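Local coordinates for protein probable tRNA pseudouridine synthase D (Methanosarcina mazei, PDB 1Z2Z) that probably isomerises uridine 13 of transfer RNA to pseudouridine, as a member of the TruD family of pseudouridine synthases, at residues A[47-53]-A[116-122]. Sequence-based numbering, arbitrary orientation.
Sequences GKYLIVE and KVLGRSR
Arg120 reaches over to the chain that leads into strand 49-57 and holds Gly47 by its carbonyl. Arg120 CB lies 3.4 Å from Tyr49 O. Arg120 CG passes 3.7 Å from Leu50 CD2, the two side chains crossing at about a right angle. A turn about the CG-CD bond (chi3 66°) brings the guanidinium back over the neighbouring strand, with Tyr49 O above one face. Arg120 NE donates to Gly47 O at 2.7 Å and Arg120 NH1 to the same atom at 2.9 Å, a side-on grip with both nitrogens. NH2 lies beside Leu50 and hydrogen-bonds to Thr100 O. Cutting this side chain back to an alanine would probably leave Gly47 O and Thr100 O without these donors and the segment before the strand less firmly tied. The strands are antiparallel neighbours in the large mixed sheet of the protein. A classic beta bulge shifts their register: Leu118 N and Gly119 N both donate to Ile51 O. Past the bulge, Glu53 N hydrogen-bonds almost straight to Lys116 O (2.7 Å, 174° at the hydrogen). Val117 CG1 meets Leu50 CD1 at 4.2 Å, on the face packed by helix 102-105. On the other face, Leu118 CD1 rests 3.9 Å from Glu53 CB.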
loop_
_atom_site.group_PDB
_atom_site.type_symbol
_atom_site.label_atom_id
_atom_site.label_comp_id
_atom_site.label_asym_id
_atom_site.label_seq_id
_atom_site.Cartn_x
_atom_site.Cartn_y
_atom_site.Cartn_z
ATOM N N GLY A 47 15.646 -1.206 -31.767
ATOM C CA GLY A 47 15.857 -1.906 -30.510
ATOM C C GLY A 47 15.309 -3.322 -30.583
ATOM O O GLY A 47 14.402 -3.583 -31.366
ATOM N N LYS A 48 15.840 -4.235 -29.777
ATOM C CA LYS A 48 15.375 -5.616 -29.805
ATOM C C LYS A 48 14.186 -5.848 -28.885
ATOM O O LYS A 48 13.850 -6.983 -28.577
ATOM C CB LYS A 48 16.521 -6.563 -29.430
ATOM C CG LYS A 48 16.991 -6.442 -27.974
ATOM C CD LYS A 48 18.450 -6.881 -27.796
ATOM C CE LYS A 48 18.953 -6.646 -26.363
ATOM N NZ LYS A 48 18.531 -7.678 -25.371
ATOM N N TYR A 49 13.549 -4.765 -28.459
ATOM C CA TYR A 49 12.396 -4.835 -27.575
ATOM C C TYR A 49 11.196 -4.123 -28.216
ATOM O O TYR A 49 11.275 -2.955 -28.617
ATOM C CB TYR A 49 12.753 -4.207 -26.215
ATOM C CG TYR A 49 13.509 -5.134 -25.275
ATOM C CD1 TYR A 49 12.877 -6.242 -24.724
ATOM C CD2 TYR A 49 14.853 -4.917 -24.947
ATOM C CE1 TYR A 49 13.551 -7.114 -23.878
ATOM C CE2 TYR A 49 15.541 -5.794 -24.089
ATOM C CZ TYR A 49 14.880 -6.890 -23.564
ATOM O OH TYR A 49 15.510 -7.807 -22.743
ATOM N N LEU A 50 10.090 -4.850 -28.332
ATOM C CA LEU A 50 8.877 -4.304 -28.934
ATOM C C LEU A 50 8.023 -3.758 -27.803
ATOM O O LEU A 50 7.736 -4.471 -26.847
ATOM C CB LEU A 50 8.142 -5.413 -29.704
ATOM C CG LEU A 50 7.079 -4.993 -30.724
ATOM C CD1 LEU A 50 5.922 -4.411 -29.987
ATOM C CD2 LEU A 50 7.640 -3.988 -31.711
ATOM N N ILE A 51 7.626 -2.498 -27.902
ATOM C CA ILE A 51 6.829 -1.895 -26.837
ATOM C C ILE A 51 5.359 -1.737 -27.203
ATOM O O ILE A 51 4.987 -1.000 -28.135
ATOM C CB ILE A 51 7.360 -0.503 -26.414
ATOM C CG1 ILE A 51 8.897 -0.489 -26.338
ATOM C CG2 ILE A 51 6.743 -0.151 -25.084
ATOM C CD1 ILE A 51 9.516 -1.580 -25.461
ATOM N N VAL A 52 4.526 -2.393 -26.407
ATOM C CA VAL A 52 3.094 -2.424 -26.631
ATOM C C VAL A 52 2.233 -1.911 -25.496
ATOM O O VAL A 52 2.556 -2.087 -24.325
ATOM C CB VAL A 52 2.660 -3.873 -26.915
ATOM C CG1 VAL A 52 1.260 -3.894 -27.483
ATOM C CG2 VAL A 52 3.644 -4.534 -27.863
ATOM N N GLU A 53 1.118 -1.292 -25.858
ATOM C CA GLU A 53 0.172 -0.789 -24.872
ATOM C C GLU A 53 -0.799 -1.934 -24.647
ATOM O O GLU A 53 -1.473 -2.371 -25.574
ATOM C CB GLU A 53 -0.581 0.411 -25.413
ATOM C CG GLU A 53 -1.543 0.992 -24.425
ATOM C CD GLU A 53 -2.432 2.036 -25.053
ATOM O OE1 GLU A 53 -3.613 1.723 -25.310
ATOM O OE2 GLU A 53 -1.942 3.161 -25.307
ATOM N N LYS A 116 -1.627 -2.838 -28.710
ATOM C CA LYS A 116 -1.313 -1.764 -29.648
ATOM C C LYS A 116 0.173 -1.410 -29.563
ATOM O O LYS A 116 0.700 -1.095 -28.499
ATOM C CB LYS A 116 -2.171 -0.526 -29.334
ATOM C CG LYS A 116 -3.660 -0.825 -29.093
ATOM C CD LYS A 116 -4.466 0.423 -28.687
ATOM C CE LYS A 116 -5.903 0.088 -28.255
ATOM N NZ LYS A 116 -6.573 1.274 -27.620
ATOM N N VAL A 117 0.856 -1.465 -30.691
ATOM C CA VAL A 117 2.275 -1.160 -30.706
ATOM C C VAL A 117 2.517 0.311 -30.359
ATOM O O VAL A 117 1.734 1.190 -30.726
ATOM C CB VAL A 117 2.874 -1.487 -32.098
ATOM C CG1 VAL A 117 4.348 -1.205 -32.124
ATOM C CG2 VAL A 117 2.617 -2.949 -32.431
ATOM N N LEU A 118 3.586 0.570 -29.612
ATOM C CA LEU A 118 3.951 1.934 -29.275
ATOM C C LEU A 118 5.286 2.190 -29.986
ATOM O O LEU A 118 5.523 3.280 -30.489
ATOM C CB LEU A 118 4.059 2.128 -27.747
ATOM C CG LEU A 118 2.737 2.024 -26.953
ATOM C CD1 LEU A 118 3.017 2.023 -25.467
ATOM C CD2 LEU A 118 1.792 3.149 -27.318
ATOM N N GLY A 119 6.143 1.175 -30.071
ATOM C CA GLY A 119 7.404 1.380 -30.757
ATOM C C GLY A 119 8.427 0.359 -30.337
ATOM O O GLY A 119 8.065 -0.749 -29.951
ATOM N N ARG A 120 9.706 0.714 -30.408
ATOM C CA ARG A 120 10.748 -0.228 -29.998
ATOM C C ARG A 120 11.785 0.467 -29.121
ATOM O O ARG A 120 11.807 1.689 -29.017
ATOM C CB ARG A 120 11.425 -0.861 -31.232
ATOM C CG ARG A 120 10.472 -1.653 -32.165
ATOM C CD ARG A 120 11.223 -2.412 -33.275
ATOM N NE ARG A 120 12.047 -3.477 -32.728
ATOM C CZ ARG A 120 11.590 -4.670 -32.367
ATOM N NH1 ARG A 120 12.418 -5.574 -31.853
ATOM N NH2 ARG A 120 10.313 -4.973 -32.534
ATOM N N SER A 121 12.632 -0.318 -28.476
ATOM C CA SER A 121 13.666 0.226 -27.610
ATOM C C SER A 121 14.705 -0.829 -27.253
ATOM O O SER A 121 14.405 -2.023 -27.167
ATOM C CB SER A 121 13.068 0.783 -26.317
ATOM O OG SER A 121 14.079 0.881 -25.328
ATOM N N ARG A 122 15.933 -0.378 -27.037
ATOM C CA ARG A 122 17.016 -1.280 -26.686
ATOM C C ARG A 122 16.838 -1.677 -25.231
ATOM O O ARG A 122 17.487 -2.602 -24.750
ATOM C CB ARG A 122 18.369 -0.578 -26.873
ATOM C CG ARG A 122 18.527 0.131 -28.217
ATOM C CD ARG A 122 19.857 0.858 -28.324
ATOM N NE ARG A 122 19.902 1.792 -29.450
ATOM C CZ ARG A 122 19.776 1.448 -30.731
ATOM N NH1 ARG A 122 19.597 0.176 -31.074
ATOM N NH2 ARG A 122 19.820 2.386 -31.675
#